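Local coordinates for mannan endo-1,4-beta-mannosidase (PDB 4OOU), which hydrolyses internal beta-1,4 linkages of mannans, galactomannans and glucomannans, releasing mainly short manno-oligosaccharides, at residues 307-312 / 337-342; 40-45 / 358-363; 77-82 / 124-129. All coordinates share one frame; numbering follows the deposited sequence.

Contact 1 of 3, residues 307-312 / 337-342; sequences PLLIGE and GALTWQ
Glu312 lies alongside Trp341, its side chain running the same way as the indole. From CB the chain leaves with CG anti to the carbonyl carbon (chi1 -51°) and stays extended, which carries it past the six-membered part of the ring. Glu312 CG meets Trp341 CE3 at 3.7 Å. Glu312 CD comes closer, 3.4 Å from the same Trp341 CE3, and the carboxylate plane is turned 31° from that of the indole. OE1 stands above the ring plane, offset toward its rim, while Glu312 OE2 reaches Trp341 CZ3 at 3.5 Å. The carboxylate is also held by polar partners: the Tyr282 hydroxyl bonds to OE1, and Arg81 forms a salt bridge with OE2. Glu312 is probably the catalytic nucleophile, and Trp341 binds substrate.

The two segments belong to neighbouring parallel strands of a beta-alpha-beta unit of the TIM barrel, in which helix 323-332 links strand 308-313 to strand 337-340. Ile310 N donates to Gly337 O at 3.1 Å, and Ile310 O accepts from Leu339 N. Leu309 CD2 lies 3.6 Å from Gly337 C, where a side chain on Gly337 would clash with it. The CB atoms of Ile310 and Ala338 meet on the other face, against Ala330 of helix 323-332.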
loop_
_atom_site.group_PDB
_atom_site.type_symbol
_atom_site.label_atom_id
_atom_site.label_comp_id
_atom_site.label_asym_id
_atom_site.label_seq_id
_atom_site.Cartn_x
_atom_site.Cartn_y
_atom_site.Cartn_z
ATOM N N PRO A 307 -4.491 -8.142 9.616
ATOM C CA PRO A 307 -3.668 -7.046 10.118
ATOM C C PRO A 307 -4.167 -5.718 9.566
ATOM O O PRO A 307 -4.811 -5.709 8.522
ATOM C CB PRO A 307 -2.281 -7.352 9.567
ATOM C CG PRO A 307 -2.313 -8.764 9.092
ATOM C CD PRO A 307 -3.736 -9.012 8.711
ATOM N N LEU A 308 -3.921 -4.630 10.299
ATOM C CA LEU A 308 -4.261 -3.259 9.889
ATOM C C LEU A 308 -3.020 -2.344 10.005
ATOM O O LEU A 308 -2.334 -2.303 11.038
ATOM C CB LEU A 308 -5.375 -2.704 10.763
ATOM C CG LEU A 308 -5.732 -1.249 10.532
ATOM C CD1 LEU A 308 -6.212 -1.040 9.121
ATOM C CD2 LEU A 308 -6.833 -0.863 11.500
ATOM N N LEU A 309 -2.735 -1.645 8.917
ATOM C CA LEU A 309 -1.512 -0.914 8.750
ATOM C C LEU A 309 -1.982 0.499 8.690
ATOM O O LEU A 309 -2.954 0.786 7.985
ATOM C CB LEU A 309 -0.890 -1.285 7.396
ATOM C CG LEU A 309 0.566 -1.063 6.922
ATOM C CD1 LEU A 309 0.667 -0.603 5.470
ATOM C CD2 LEU A 309 1.377 -0.130 7.805
ATOM N N ILE A 310 -1.312 1.387 9.405
ATOM C CA ILE A 310 -1.462 2.808 9.123
ATOM C C ILE A 310 -0.493 3.164 8.009
ATOM O O ILE A 310 0.706 3.361 8.252
ATOM C CB ILE A 310 -1.225 3.705 10.353
ATOM C CG1 ILE A 310 -2.100 3.196 11.513
ATOM C CG2 ILE A 310 -1.515 5.164 9.976
ATOM C CD1 ILE A 310 -1.934 3.911 12.836
ATOM N N GLY A 311 -1.031 3.287 6.799
ATOM C CA GLY A 311 -0.235 3.220 5.566
ATOM C C GLY A 311 0.454 4.513 5.241
ATOM O O GLY A 311 1.557 4.520 4.665
ATOM N N GLU A 312 -0.200 5.606 5.611
ATOM C CA GLU A 312 0.412 6.929 5.584
ATOM C C GLU A 312 -0.049 7.774 6.760
ATOM O O GLU A 312 -1.182 7.653 7.232
ATOM C CB GLU A 312 0.012 7.695 4.346
ATOM C CG GLU A 312 0.167 7.019 2.993
ATOM C CD GLU A 312 -0.456 7.868 1.898
ATOM O OE1 GLU A 312 -0.908 9.011 2.200
ATOM O OE2 GLU A 312 -0.521 7.394 0.744
ATOM N N GLY A 337 1.280 -1.725 11.734
ATOM C CA GLY A 337 2.424 -0.918 11.340
ATOM C C GLY A 337 2.087 0.567 11.260
ATOM O O GLY A 337 0.921 0.945 11.436
ATOM N N ALA A 338 3.097 1.399 10.971
ATOM C CA ALA A 338 2.893 2.849 10.770
ATOM C C ALA A 338 3.968 3.457 9.886
ATOM O O ALA A 338 5.176 3.287 10.147
ATOM C CB ALA A 338 2.862 3.578 12.096
ATOM N N LEU A 339 3.518 4.201 8.868
ATOM C CA LEU A 339 4.377 4.651 7.761
ATOM C C LEU A 339 4.154 6.114 7.493
ATOM O O LEU A 339 3.028 6.522 7.213
ATOM C CB LEU A 339 4.027 3.868 6.479
ATOM C CG LEU A 339 4.810 2.629 6.037
ATOM C CD1 LEU A 339 5.236 1.767 7.191
ATOM C CD2 LEU A 339 3.968 1.819 5.085
ATOM N N THR A 340 5.219 6.897 7.550
ATOM C CA THR A 340 5.114 8.347 7.411
ATOM C C THR A 340 5.004 8.710 5.954
ATOM O O THR A 340 5.317 7.897 5.085
ATOM C CB THR A 340 6.332 9.088 8.034
ATOM O OG1 THR A 340 7.568 8.502 7.564
ATOM C CG2 THR A 340 6.287 9.002 9.559
ATOM N N TRP A 341 4.542 9.923 5.705
ATOM C CA TRP A 341 4.485 10.470 4.374
ATOM C C TRP A 341 5.263 11.812 4.350
ATOM O O TRP A 341 4.964 12.660 5.163
ATOM C CB TRP A 341 3.021 10.709 3.960
ATOM C CG TRP A 341 2.938 11.208 2.554
ATOM C CD1 TRP A 341 3.035 12.495 2.151
ATOM C CD2 TRP A 341 2.822 10.419 1.358
ATOM N NE1 TRP A 341 2.995 12.569 0.780
ATOM C CE2 TRP A 341 2.854 11.308 0.271
ATOM C CE3 TRP A 341 2.677 9.054 1.107
ATOM C CZ2 TRP A 341 2.736 10.878 -1.048
ATOM C CZ3 TRP A 341 2.575 8.625 -0.199
ATOM C CH2 TRP A 341 2.599 9.535 -1.264
ATOM N N GLN A 342 6.272 12.008 3.486
ATOM C CA GLN A 342 6.950 10.941 2.697
ATOM C C GLN A 342 8.401 11.370 2.580
ATOM O O GLN A 342 8.726 12.553 2.804
ATOM C CB GLN A 342 6.362 10.814 1.300
ATOM C CG GLN A 342 6.698 12.010 0.416
ATOM C CD GLN A 342 5.998 12.035 -0.929
ATOM O OE1 GLN A 342 5.604 13.105 -1.416
ATOM N NE2 GLN A 342 5.863 10.870 -1.558
#

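Contact 2 of 3, residues 40-45 / 358-363; sequences SGVNFA and YGMQAL
Gly41 and Met360 mark the closest backbone approach, their CA atoms 6.2 Å apart, where strand 35-43 passes the last turn of helix 353-361. The strand is extended, but Gly41 has backbone angles (phi 161°) at which a CB would jam against the carbonyl O of Ser40, so glycine is needed here for its own chain and not because of the helix. On the helix side the chain turns tightly: Ala362 N bonds to Gly359 O and Leu363 N to Met360 O.

Met360 carries most of the apolar contact. Met360 SD rests on Gly41 CA at 3.5 Å, using the bare backbone of the glycine as a seat. The bend at chi3 (-71°) then takes the methyl along to Val42, whose CG1 lies 3.5 Å from Met360 CE, the two side chains crossing at about a right angle. Shortened to an alanine, Met360 would probably leave Gly41 CA and Val42 CG1 without their cover and open a gap between strand and helix. Val72 of helix 58-74 and Tyr327 of helix 323-332 also touch Met360.

At Ser40, one residue before Gly41, the chemistry turns polar. Ser40 OG donates to a water at 2.6 Å, and that water donates in turn to Met360 O, which therefore accepts from both the water and Leu363 N. The hydroxyl also meets a methyl, with Leu363 CD1 at 3.6 Å from Ser40 OG.

Such a helix laid on the outside of a barrel strand is the build of a TIM barrel. Here helix 353-361, late in the chain, covers the early strand 35-43, near the seam where that strand pairs with strand 337-340 and the barrel closes.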
loop_
_atom_site.group_PDB
_atom_site.type_symbol
_atom_site.label_atom_id
_atom_site.label_comp_id
_atom_site.label_asym_id
_atom_site.label_seq_id
_atom_site.Cartn_x
_atom_site.Cartn_y
_atom_site.Cartn_z
ATOM N N SER A 40 7.464 -0.694 10.661
ATOM C CA SER A 40 7.843 0.661 11.020
ATOM C C SER A 40 8.719 1.264 9.937
ATOM O O SER A 40 9.718 0.663 9.535
ATOM C CB SER A 40 8.575 0.662 12.341
ATOM O OG SER A 40 8.719 1.996 12.762
ATOM N N GLY A 41 8.368 2.461 9.482
ATOM C CA GLY A 41 9.017 3.014 8.332
ATOM C C GLY A 41 8.280 4.122 7.638
ATOM O O GLY A 41 7.495 4.840 8.251
ATOM N N VAL A 42 8.547 4.263 6.348
ATOM C CA VAL A 42 8.105 5.423 5.582
ATOM C C VAL A 42 7.565 5.076 4.203
ATOM O O VAL A 42 7.832 3.988 3.642
ATOM C CB VAL A 42 9.274 6.394 5.353
ATOM C CG1 VAL A 42 10.066 6.562 6.631
ATOM C CG2 VAL A 42 10.210 5.896 4.271
ATOM N N ASN A 43 6.840 6.042 3.660
ATOM C CA ASN A 43 6.572 6.095 2.245
ATOM C C ASN A 43 7.684 6.894 1.574
ATOM O O ASN A 43 8.037 7.958 2.076
ATOM C CB ASN A 43 5.295 6.865 1.987
ATOM C CG ASN A 43 4.083 6.088 2.326
ATOM O OD1 ASN A 43 3.514 5.442 1.453
ATOM N ND2 ASN A 43 3.641 6.174 3.581
ATOM N N PHE A 44 8.189 6.435 0.423
ATOM C CA PHE A 44 9.185 7.231 -0.282
ATOM C C PHE A 44 8.547 8.510 -0.797
ATOM O O PHE A 44 9.071 9.615 -0.505
ATOM C CB PHE A 44 9.955 6.471 -1.367
ATOM C CG PHE A 44 11.033 5.533 -0.834
ATOM C CD1 PHE A 44 11.618 5.710 0.426
ATOM C CD2 PHE A 44 11.491 4.472 -1.622
ATOM C CE1 PHE A 44 12.607 4.840 0.895
ATOM C CE2 PHE A 44 12.490 3.615 -1.162
ATOM C CZ PHE A 44 13.042 3.801 0.101
ATOM N N ALA A 45 7.444 8.427 -1.542
ATOM C CA ALA A 45 6.861 7.227 -2.169
ATOM C C ALA A 45 7.394 7.116 -3.592
ATOM O O ALA A 45 7.055 6.179 -4.322
ATOM C CB ALA A 45 5.335 7.338 -2.208
ATOM N N TYR A 358 13.844 10.488 12.911
ATOM C CA TYR A 358 13.680 10.623 14.350
ATOM C C TYR A 358 12.572 9.673 14.763
ATOM O O TYR A 358 12.770 8.829 15.625
ATOM C CB TYR A 358 13.363 12.082 14.746
ATOM C CG TYR A 358 13.341 12.387 16.251
ATOM C CD1 TYR A 358 14.276 11.836 17.119
ATOM C CD2 TYR A 358 12.403 13.271 16.791
ATOM C CE1 TYR A 358 14.244 12.119 18.480
ATOM C CE2 TYR A 358 12.364 13.569 18.143
ATOM C CZ TYR A 358 13.285 12.989 18.994
ATOM O OH TYR A 358 13.264 13.292 20.350
ATOM N N GLY A 359 11.421 9.806 14.117
ATOM C CA GLY A 359 10.284 8.952 14.375
ATOM C C GLY A 359 10.623 7.473 14.420
ATOM O O GLY A 359 10.306 6.801 15.408
ATOM N N MET A 360 11.278 6.946 13.389
ATOM C CA MET A 360 11.560 5.498 13.388
ATOM C C MET A 360 12.422 5.079 14.590
ATOM O O MET A 360 12.259 3.963 15.112
ATOM C CB MET A 360 12.219 5.054 12.072
ATOM C CG MET A 360 11.235 4.856 10.925
ATOM S SD MET A 360 11.986 4.602 9.322
ATOM C CE MET A 360 12.625 6.244 9.031
ATOM N N GLN A 361 13.336 5.967 15.018
ATOM C CA GLN A 361 14.204 5.687 16.163
ATOM C C GLN A 361 13.354 5.339 17.382
ATOM O O GLN A 361 13.775 4.564 18.248
ATOM C CB GLN A 361 15.105 6.879 16.515
ATOM C CG GLN A 361 16.386 7.000 15.704
ATOM C CD GLN A 361 17.052 8.373 15.836
ATOM O OE1 GLN A 361 17.082 8.968 16.927
ATOM N NE2 GLN A 361 17.573 8.893 14.716
ATOM N N ALA A 362 12.155 5.915 17.466
ATOM C CA ALA A 362 11.322 5.647 18.615
ATOM C C ALA A 362 11.114 4.152 18.781
ATOM O O ALA A 362 10.865 3.687 19.890
ATOM C CB ALA A 362 9.976 6.357 18.503
ATOM N N LEU A 363 11.173 3.385 17.704
ATOM C CA LEU A 363 10.972 1.941 17.881
ATOM C C LEU A 363 12.237 1.071 17.670
ATOM O O LEU A 363 12.131 -0.141 17.643
ATOM C CB LEU A 363 9.796 1.455 17.019
ATOM C CG LEU A 363 8.442 2.162 17.246
ATOM C CD1 LEU A 363 7.467 1.829 16.123
ATOM C CD2 LEU A 363 7.830 1.803 18.606
HETATM O O HOH W 1 11.015 1.658 13.941
#

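Contact 3 of 3, residues 77-82 / 124-129; sequences GNTARV and NVFLIL
Asn78 O serves Phe126 twice. Asn78 O accepts from Phe126 N at 3.0 Å, the donor standing above the carbonyl plane, and it also lies at the edge of the Phe126 ring, near the ring plane. The ring is brought there by CG standing anti to the carbonyl carbon (chi1 -80°), which leaves Phe126 CD2 3.5 Å from Asn78 O. The side chain of Asn78 is engaged too: its OD1 takes the Thr79 hydroxyl and the backbone N of Ser40.

From this start the two strands run parallel, 20° apart, in a regular ladder. Ala80 N donates to Phe126 O at 2.7 Å with the C=O pointing almost straight at it, Ala80 O accepts from Ile128 N, and Val82 N donates to Ile128 O; the pairing carries on through Val82 and Val130.

One face carries Thr79, Arg81, Phe126 and Ile128, the other Ala80, Val82, Leu127 and Leu129. On the first, Thr79 CG2 touches Ile128 CD1 at 4.1 Å, and Arg81 brushes Ile128 CG2 with its CG before stretching on, extended as far as NE, to a salt bridge with Glu177 and a hydrogen bond to Asn180, which binds substrate. The guanidinium is thus set in the active-site network, and it may help to hold Glu312 in position. On the second face the contacts are apolar: Ala80 CB meets Leu127 CD2 at 3.7 Å, while Val82 CG1 lies alongside Leu129, 3.6 Å from its CD2.

Strand 79-86 sits between strand 35-43 and strand 126-133 in the barrel sheet. Helix 109-122, which a Schellman motif with Asn124 as C-prime residue ends, leads into strand 126-133; Phe44 packs on Ala80 and Val82, and helix 58-74 on Val125.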
loop_
_atom_site.group_PDB
_atom_site.type_symbol
_atom_site.label_atom_id
_atom_site.label_comp_id
_atom_site.label_asym_id
_atom_site.label_seq_id
_atom_site.Cartn_x
_atom_site.Cartn_y
_atom_site.Cartn_z
ATOM N N GLY A 77 14.093 1.468 11.272
ATOM C CA GLY A 77 12.838 1.189 10.535
ATOM C C GLY A 77 12.979 -0.101 9.725
ATOM O O GLY A 77 14.079 -0.656 9.606
ATOM N N ASN A 78 11.881 -0.595 9.171
ATOM C CA ASN A 78 11.933 -1.905 8.502
ATOM C C ASN A 78 11.074 -2.050 7.264
ATOM O O ASN A 78 10.869 -3.151 6.807
ATOM C CB ASN A 78 11.562 -3.001 9.499
ATOM C CG ASN A 78 10.092 -3.017 9.833
ATOM O OD1 ASN A 78 9.319 -2.193 9.352
ATOM N ND2 ASN A 78 9.693 -3.960 10.667
ATOM N N THR A 79 10.568 -0.946 6.729
ATOM C CA THR A 79 9.635 -0.995 5.630
ATOM C C THR A 79 9.666 0.307 4.848
ATOM O O THR A 79 9.759 1.375 5.421
ATOM C CB THR A 79 8.202 -1.257 6.162
ATOM O OG1 THR A 79 8.119 -2.588 6.668
ATOM C CG2 THR A 79 7.143 -1.093 5.068
ATOM N N ALA A 80 9.561 0.186 3.531
ATOM C CA ALA A 80 9.348 1.321 2.646
ATOM C C ALA A 80 8.211 1.019 1.668
ATOM O O ALA A 80 8.194 -0.034 1.035
ATOM C CB ALA A 80 10.621 1.638 1.883
ATOM N N ARG A 81 7.253 1.938 1.567
ATOM C CA ARG A 81 6.170 1.849 0.580
ATOM C C ARG A 81 6.582 2.738 -0.612
ATOM O O ARG A 81 6.958 3.927 -0.451
ATOM C CB ARG A 81 4.877 2.333 1.202
ATOM C CG ARG A 81 3.594 2.169 0.405
ATOM C CD ARG A 81 2.455 2.766 1.206
ATOM N NE ARG A 81 1.168 2.695 0.544
ATOM C CZ ARG A 81 0.435 3.731 0.146
ATOM N NH1 ARG A 81 0.857 4.993 0.306
ATOM N NH2 ARG A 81 -0.753 3.505 -0.402
ATOM N N VAL A 82 6.538 2.145 -1.807
ATOM C CA VAL A 82 7.067 2.810 -2.976
ATOM C C VAL A 82 6.221 2.492 -4.190
ATOM O O VAL A 82 5.798 1.368 -4.374
ATOM C CB VAL A 82 8.541 2.427 -3.197
ATOM C CG1 VAL A 82 8.720 0.932 -3.159
ATOM C CG2 VAL A 82 9.077 3.015 -4.507
ATOM N N ASN A 124 17.980 -5.157 5.353
ATOM C CA ASN A 124 16.878 -5.633 6.150
ATOM C C ASN A 124 15.693 -4.664 6.147
ATOM O O ASN A 124 15.192 -4.226 7.202
ATOM C CB ASN A 124 17.349 -5.977 7.553
ATOM C CG ASN A 124 18.240 -7.229 7.578
ATOM O OD1 ASN A 124 17.982 -8.245 6.896
ATOM N ND2 ASN A 124 19.299 -7.152 8.359
ATOM N N VAL A 125 15.262 -4.347 4.929
ATOM C CA VAL A 125 14.043 -3.582 4.702
ATOM C C VAL A 125 13.069 -4.227 3.710
ATOM O O VAL A 125 13.412 -4.649 2.633
ATOM C CB VAL A 125 14.351 -2.172 4.191
ATOM C CG1 VAL A 125 13.081 -1.470 3.763
ATOM C CG2 VAL A 125 15.063 -1.392 5.265
ATOM N N PHE A 126 11.825 -4.204 4.111
ATOM C CA PHE A 126 10.738 -4.674 3.362
ATOM C C PHE A 126 10.193 -3.592 2.454
ATOM O O PHE A 126 10.089 -2.391 2.830
ATOM C CB PHE A 126 9.635 -5.057 4.351
ATOM C CG PHE A 126 9.828 -6.396 5.008
ATOM C CD1 PHE A 126 9.808 -7.581 4.234
ATOM C CD2 PHE A 126 9.963 -6.484 6.385
ATOM C CE1 PHE A 126 9.948 -8.822 4.850
ATOM C CE2 PHE A 126 10.122 -7.707 7.003
ATOM C CZ PHE A 126 10.114 -8.893 6.238
ATOM N N LEU A 127 9.765 -4.025 1.274
ATOM C CA LEU A 127 9.123 -3.123 0.353
ATOM C C LEU A 127 7.648 -3.426 0.214
ATOM O O LEU A 127 7.233 -4.572 0.218
ATOM C CB LEU A 127 9.805 -3.210 -1.004
ATOM C CG LEU A 127 11.180 -2.570 -1.099
ATOM C CD1 LEU A 127 11.522 -2.280 -2.558
ATOM C CD2 LEU A 127 11.255 -1.281 -0.285
ATOM N N ILE A 128 6.849 -2.385 0.113
ATOM C CA ILE A 128 5.492 -2.538 -0.354
ATOM C C ILE A 128 5.469 -1.831 -1.691
ATOM O O ILE A 128 5.837 -0.658 -1.806
ATOM C CB ILE A 128 4.460 -1.948 0.603
ATOM C CG1 ILE A 128 4.411 -2.753 1.904
ATOM C CG2 ILE A 128 3.074 -1.922 -0.063
ATOM C CD1 ILE A 128 3.703 -2.030 3.041
ATOM N N LEU A 129 5.090 -2.570 -2.722
ATOM C CA LEU A 129 5.061 -2.016 -4.052
ATOM C C LEU A 129 3.634 -1.619 -4.322
ATOM O O LEU A 129 2.764 -2.467 -4.255
ATOM C CB LEU A 129 5.508 -3.084 -5.033
ATOM C CG LEU A 129 6.957 -3.476 -4.796
ATOM C CD1 LEU A 129 7.513 -4.289 -5.956
ATOM C CD2 LEU A 129 7.830 -2.247 -4.532
#

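Overall arrangement
All three contacts are buried and bear on one barrel sheet, but their places differ. Contacts 1 and 3 join neighbouring parallel strands by backbone ladders, whereas contact 2 lays a helix on the outer side of a strand and relies on apolar atoms and a bridging water. Strand 35-43 of contact 2 stands between the other two: Asn43 N bonds to Thr340 O of contact 1, and Phe44 N to Arg81 O of contact 3. Contacts 1 and 3 also meet inside the barrel, through the salt bridge from Arg81 to Glu312. Charged chemistry thus gathers at the active site, while contact 2, whose centre lies about 15 Å from that of the chain, is the most peripheral.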